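Local coordinates for protein pyruvate kinase (Pseudomonas aeruginosa, PDB 6QXL) that probably transfers a phosphoryl group from phosphoenolpyruvate to ADP, yielding pyruvate and ATP at the end of glycolysis, and binds glucose 6-phosphate at a separate site, at residues E259-G262 with I263-I267; A303-L307 with D308-A312; Q412-V415 with A416-G420. One frame throughout, in Å; residues are numbered along the deposited sequence.

Interaction 1 (E259-G262 with I263-I267); sequences ELVG and IQKKI
L260 and Q264 are joined along the helix by their backbones: Q264 N donates to L260 O over 2.8 Å, almost straight at 175°. Two residues on, K266 N reaches G262 O at 3.0 Å. The bond between them, from K265 N to V261 O, is weak at 3.4 Å. The aliphatic part of K265 follows the same carbonyl, with its CD 3.6 Å from V261 O. Its chi1 of -80° sets CG beside the backbone N, which lays the chain alongside V261, its ammonium ending near V261 CG2. That ammonium is claimed from outside the turn, by D308 in a salt bridge and by N304 OD1 of the second subunit. Q264 leaves in an extended chain instead (chi1 179°), taking its amide oxygen to R248 and its NH2, more weakly, to D308. I263 turns to L251 and I255 of helix 248-255, while V261 packs on A303 of the second subunit. The turn thus shares its sides between its own barrel and the subunit interface. This is the opening turn of an alpha helix, 260-273, on the outside of a TIM barrel, between the strands 243-247 and 277-281.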
# COMPACT_ATOMS: atom_id res chain seq x y z
N GLU A 259 -17.19 -5.65 23.57
CA GLU A 259 -16.19 -4.68 23.20
C GLU A 259 -14.76 -5.19 23.33
O GLU A 259 -13.82 -4.49 22.94
CB GLU A 259 -16.37 -3.40 24.03
CG GLU A 259 -17.75 -2.78 23.95
CD GLU A 259 -18.12 -2.31 22.56
OE1 GLU A 259 -19.32 -2.43 22.17
OE2 GLU A 259 -17.24 -1.68 21.90
N LEU A 260 -14.58 -6.38 23.87
CA LEU A 260 -13.23 -6.87 24.15
C LEU A 260 -12.36 -7.04 22.91
O LEU A 260 -11.20 -6.67 22.92
CB LEU A 260 -13.29 -8.20 24.91
CG LEU A 260 -13.66 -8.01 26.38
CD1 LEU A 260 -13.75 -9.40 27.00
CD2 LEU A 260 -12.68 -7.14 27.15
N VAL A 261 -12.91 -7.59 21.85
CA VAL A 261 -12.08 -7.93 20.71
C VAL A 261 -11.30 -6.74 20.16
O VAL A 261 -10.11 -6.85 19.89
CB VAL A 261 -12.92 -8.58 19.58
CG1 VAL A 261 -13.90 -7.58 18.93
CG2 VAL A 261 -12.01 -9.21 18.55
N GLY A 262 -11.97 -5.60 20.05
CA GLY A 262 -11.34 -4.41 19.50
C GLY A 262 -10.31 -3.83 20.45
O GLY A 262 -9.24 -3.37 20.01
N ILE A 263 -10.61 -3.87 21.74
CA ILE A 263 -9.76 -3.29 22.75
C ILE A 263 -8.51 -4.18 22.99
O ILE A 263 -7.41 -3.66 23.15
CB ILE A 263 -10.53 -3.00 24.05
CG1 ILE A 263 -11.45 -1.79 23.87
CG2 ILE A 263 -9.63 -2.76 25.25
CD1 ILE A 263 -12.85 -2.05 23.37
N GLN A 264 -8.69 -5.50 22.99
CA GLN A 264 -7.54 -6.37 23.08
C GLN A 264 -6.53 -6.02 21.99
O GLN A 264 -5.34 -5.87 22.26
CB GLN A 264 -7.92 -7.85 22.98
CG GLN A 264 -6.71 -8.79 23.06
CD GLN A 264 -7.09 -10.25 22.92
OE1 GLN A 264 -7.91 -10.76 23.65
NE2 GLN A 264 -6.43 -10.94 22.00
N LYS A 265 -7.02 -5.86 20.77
CA LYS A 265 -6.13 -5.56 19.66
C LYS A 265 -5.49 -4.18 19.79
O LYS A 265 -4.29 -4.03 19.50
CB LYS A 265 -6.85 -5.72 18.33
CG LYS A 265 -6.94 -7.19 17.90
CD LYS A 265 -8.12 -7.49 17.01
CE LYS A 265 -7.94 -8.75 16.14
NZ LYS A 265 -7.95 -10.04 16.90
N LYS A 266 -6.26 -3.20 20.27
CA LYS A 266 -5.72 -1.88 20.44
C LYS A 266 -4.63 -1.85 21.51
O LYS A 266 -3.54 -1.32 21.29
CB LYS A 266 -6.83 -0.87 20.78
CG LYS A 266 -6.34 0.59 20.87
CD LYS A 266 -7.24 1.64 20.11
CE LYS A 266 -8.49 2.11 20.82
NZ LYS A 266 -8.93 3.27 20.04
N ILE A 267 -4.91 -2.49 22.65
CA ILE A 267 -3.95 -2.49 23.75
C ILE A 267 -2.62 -3.11 23.29
O ILE A 267 -1.56 -2.56 23.54
CB ILE A 267 -4.50 -3.24 24.96
CG1 ILE A 267 -5.69 -2.51 25.57
CG2 ILE A 267 -3.42 -3.42 26.01
CD1 ILE A 267 -6.55 -3.39 26.46

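Interaction 2 (A303-L307 with D308-A312); sequences ANAVL and DYTDA
A Schellman motif ends helix 296-307, tying A305 and V306 to the first residues beyond the helix. Its outer bond runs from T310 N to A305 O, 3.2 Å long and fairly straight at 168°. Inside it, Y309 N donates to V306 O at 2.9 Å, approaching from above the carbonyl plane. Y309 itself has left-handed backbone angles (phi 72°), which turn the chain so that the next amide, T310 N, points back into the last turn. One step earlier D308 N still bonds N304 O in the helical manner, at 2.8 Å.

T310 also closes on the helix with its methyl: CG2 sits 3.3 Å from A305 O and 4.1 Å from A305 CB. With chi1 at -161° the hydroxyl lies opposite the backbone N and is hydrogen-bonded with the hydroxyl of T280, leaving the methyl wedged between N and the carbonyl carbon. The D308 carboxylate turns back over the same end; OD2 comes to 3.0 Å from N304 O, an acceptor like itself, and the nearby ammonium of K265, salt-bridged to OD1, probably eases that approach. V306 O has a second donor in R419, whose guanidinium also makes a cation-pi contact with Y309. This helix-ending turn is the last alpha-to-beta connection of the TIM barrel, turning the chain into the eighth strand, 312-315.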
# COMPACT_ATOMS: atom_id res chain seq x y z
N ALA A 303 -4.52 -18.73 19.67
CA ALA A 303 -3.89 -18.52 18.38
C ALA A 303 -4.09 -17.10 17.88
O ALA A 303 -3.17 -16.47 17.35
CB ALA A 303 -4.42 -19.51 17.37
N ASN A 304 -5.28 -16.57 18.07
CA ASN A 304 -5.53 -15.21 17.62
C ASN A 304 -4.76 -14.20 18.42
O ASN A 304 -4.34 -13.20 17.87
CB ASN A 304 -7.03 -14.88 17.58
CG ASN A 304 -7.67 -15.32 16.27
OD1 ASN A 304 -7.41 -14.72 15.24
ND2 ASN A 304 -8.47 -16.36 16.30
N ALA A 305 -4.54 -14.47 19.70
CA ALA A 305 -3.68 -13.59 20.51
C ALA A 305 -2.24 -13.61 19.98
O ALA A 305 -1.58 -12.58 19.93
CB ALA A 305 -3.71 -13.98 21.98
N VAL A 306 -1.79 -14.77 19.53
CA VAL A 306 -0.46 -14.88 18.95
C VAL A 306 -0.38 -14.08 17.65
O VAL A 306 0.61 -13.38 17.41
CB VAL A 306 -0.08 -16.35 18.73
CG1 VAL A 306 1.23 -16.46 17.97
CG2 VAL A 306 0.04 -17.06 20.09
N LEU A 307 -1.41 -14.15 16.81
CA LEU A 307 -1.42 -13.37 15.58
C LEU A 307 -1.58 -11.88 15.85
O LEU A 307 -1.01 -11.08 15.11
CB LEU A 307 -2.49 -13.86 14.64
CG LEU A 307 -2.40 -15.32 14.21
CD1 LEU A 307 -3.53 -15.69 13.30
CD2 LEU A 307 -1.08 -15.69 13.57
N ASP A 308 -2.28 -11.49 16.92
CA ASP A 308 -2.29 -10.08 17.34
C ASP A 308 -0.89 -9.60 17.79
O ASP A 308 -0.69 -8.41 18.02
CB ASP A 308 -3.26 -9.83 18.50
CG ASP A 308 -4.73 -10.20 18.19
OD1 ASP A 308 -5.16 -10.03 17.02
OD2 ASP A 308 -5.45 -10.68 19.13
N TYR A 309 0.06 -10.54 17.93
CA TYR A 309 1.44 -10.26 18.35
C TYR A 309 1.57 -9.87 19.82
O TYR A 309 2.33 -8.98 20.19
CB TYR A 309 2.17 -9.25 17.40
CG TYR A 309 3.47 -9.84 16.93
CD1 TYR A 309 3.47 -10.83 15.94
CD2 TYR A 309 4.68 -9.48 17.52
CE1 TYR A 309 4.65 -11.41 15.51
CE2 TYR A 309 5.87 -10.05 17.10
CZ TYR A 309 5.85 -11.02 16.10
OH TYR A 309 7.01 -11.61 15.69
N THR A 310 0.83 -10.57 20.67
CA THR A 310 1.03 -10.50 22.10
C THR A 310 2.40 -11.08 22.44
O THR A 310 2.91 -11.97 21.74
CB THR A 310 -0.09 -11.28 22.85
OG1 THR A 310 -0.16 -10.86 24.22
CG2 THR A 310 0.09 -12.78 22.78
N ASP A 311 3.00 -10.60 23.52
CA ASP A 311 4.25 -11.16 23.99
C ASP A 311 4.00 -12.48 24.70
O ASP A 311 4.76 -13.44 24.53
CB ASP A 311 4.98 -10.26 24.96
CG ASP A 311 5.73 -9.15 24.28
OD1 ASP A 311 5.14 -8.10 23.87
OD2 ASP A 311 6.99 -9.31 24.27
N ALA A 312 2.96 -12.51 25.51
CA ALA A 312 2.68 -13.68 26.31
C ALA A 312 1.19 -13.90 26.45
O ALA A 312 0.39 -12.97 26.36
CB ALA A 312 3.31 -13.55 27.68
O HOH W 1 -6.42 -12.51 15.27

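Interaction 3 (Q412-V415 with A416-G420); sequences QARV and AMFRG
Between A413 and F418 the backbone tightens from alpha helix into 3-10 geometry, each bond now spanning three residues. A416 N donates to A413 O at 2.9 Å, and F418 N to V415 O, also at 2.9 Å; both donors stand above the plane of the carbonyl they meet. The middle bond, M417 N to R414 O, is weak. At F418 the backbone leaves helical angles (psi 127°) and runs out as an extended segment toward G420.

V415 and F418 carry the side-chain contact. A chi1 of -65° places the phenyl beside its own backbone N and swings it back over the turn, where one ring face comes down on V415 CA. This is a CH-pi contact: CA lies 3.9 Å from the ring centroid and only 12° off the ring normal, so CA sits nearly over the ring centre. The valine side chain crosses the ring at a slant, its CG1 meeting CE2 of F418 at 3.7 Å. R414 O also approaches the ring, obliquely, 3.9 Å from F418 CE1. A416 stays close to the helix, with CB 3.1 Å from A413 O, a close approach consistent with the tighter 3-10 turn.

Around this core, the hydroxyl of Y190 hydrogen-bonds to R414 O, and its side chain packs on F418, while V415 faces V421 and T423 of strand 421-425. The R414 guanidinium is held by E410 and makes a cation-pi contact with W217. With the aromatic ring covering the turn, helix 409-414 is handed over to strand 421-425, completing a beta-alpha-beta crossover, from strand 402-406 to the parallel strand 421-425, in the C-terminal alpha/beta domain.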
# COMPACT_ATOMS: atom_id res chain seq x y z
N GLN A 412 18.63 -11.69 32.99
CA GLN A 412 18.39 -13.05 32.48
C GLN A 412 16.94 -13.50 32.68
O GLN A 412 16.40 -14.22 31.86
CB GLN A 412 19.34 -14.05 33.17
CG GLN A 412 20.79 -13.94 32.70
CD GLN A 412 21.78 -14.55 33.69
OE1 GLN A 412 21.40 -15.11 34.72
NE2 GLN A 412 23.04 -14.38 33.40
N ALA A 413 16.32 -13.06 33.78
CA ALA A 413 14.93 -13.39 34.06
C ALA A 413 13.95 -12.47 33.35
O ALA A 413 12.95 -12.92 32.80
CB ALA A 413 14.66 -13.36 35.55
N ARG A 414 14.24 -11.18 33.38
CA ARG A 414 13.38 -10.18 32.76
C ARG A 414 12.96 -10.57 31.34
O ARG A 414 11.78 -10.60 31.00
CB ARG A 414 14.11 -8.85 32.72
CG ARG A 414 13.16 -7.69 32.74
CD ARG A 414 13.87 -6.43 32.36
NE ARG A 414 15.04 -5.97 33.09
CZ ARG A 414 15.07 -5.55 34.33
NH1 ARG A 414 14.00 -5.62 35.12
NH2 ARG A 414 16.22 -5.13 34.84
N VAL A 415 13.93 -10.94 30.53
CA VAL A 415 13.65 -11.18 29.12
C VAL A 415 12.83 -12.44 28.89
O VAL A 415 12.39 -12.68 27.77
CB VAL A 415 14.93 -11.18 28.28
CG1 VAL A 415 15.69 -9.89 28.48
CG2 VAL A 415 15.81 -12.38 28.60
N ALA A 416 12.60 -13.24 29.92
CA ALA A 416 11.77 -14.43 29.77
C ALA A 416 10.34 -14.11 29.28
O ALA A 416 9.72 -14.92 28.63
CB ALA A 416 11.72 -15.22 31.07
N MET A 417 9.85 -12.92 29.59
CA MET A 417 8.56 -12.49 29.10
C MET A 417 8.57 -11.83 27.71
O MET A 417 7.50 -11.52 27.19
CB MET A 417 7.89 -11.54 30.09
CG MET A 417 6.36 -11.64 30.13
SD MET A 417 5.72 -10.36 31.22
CE MET A 417 5.81 -11.19 32.76
N PHE A 418 9.74 -11.62 27.11
CA PHE A 418 9.84 -10.94 25.81
C PHE A 418 9.63 -11.95 24.69
O PHE A 418 10.32 -12.96 24.61
CB PHE A 418 11.22 -10.31 25.61
CG PHE A 418 11.57 -9.19 26.56
CD1 PHE A 418 10.76 -8.80 27.61
CD2 PHE A 418 12.78 -8.53 26.40
CE1 PHE A 418 11.12 -7.77 28.46
CE2 PHE A 418 13.16 -7.51 27.25
CZ PHE A 418 12.32 -7.12 28.28
N ARG A 419 8.71 -11.67 23.78
CA ARG A 419 8.45 -12.60 22.70
C ARG A 419 9.70 -12.80 21.83
O ARG A 419 10.30 -11.83 21.37
CB ARG A 419 7.30 -12.11 21.81
CG ARG A 419 6.99 -13.05 20.65
CD ARG A 419 5.69 -12.66 20.00
NE ARG A 419 5.45 -13.41 18.76
CZ ARG A 419 4.25 -13.65 18.24
NH1 ARG A 419 3.16 -13.21 18.87
NH2 ARG A 419 4.14 -14.33 17.11
N GLY A 420 10.06 -14.06 21.60
CA GLY A 420 11.13 -14.42 20.69
C GLY A 420 12.55 -14.31 21.29
O GLY A 420 13.51 -14.57 20.58

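Interaction 2 is the hub of the three. Toward interaction 1 it offers D308, whose OD1 lies 2.8 Å from K265 NZ, so helix 260-273 is tied by charge to the turn that ends helix 296-307; both contacts also touch the second subunit. Toward interaction 3 it receives R419: R419 NH1 is 2.9 Å from V306 O and R419 N 3.0 Å from D311 OD2, both probable hydrogen bonds, joining the barrel to the alpha/beta domain. Interactions 1 and 3 stay about 10 Å apart at their nearest atoms. The side chain of L260 is about 11 Å from the magnesium ion and about 9 Å from malonate, whereas that of R414 is about 8 Å from glucose 6-phosphate.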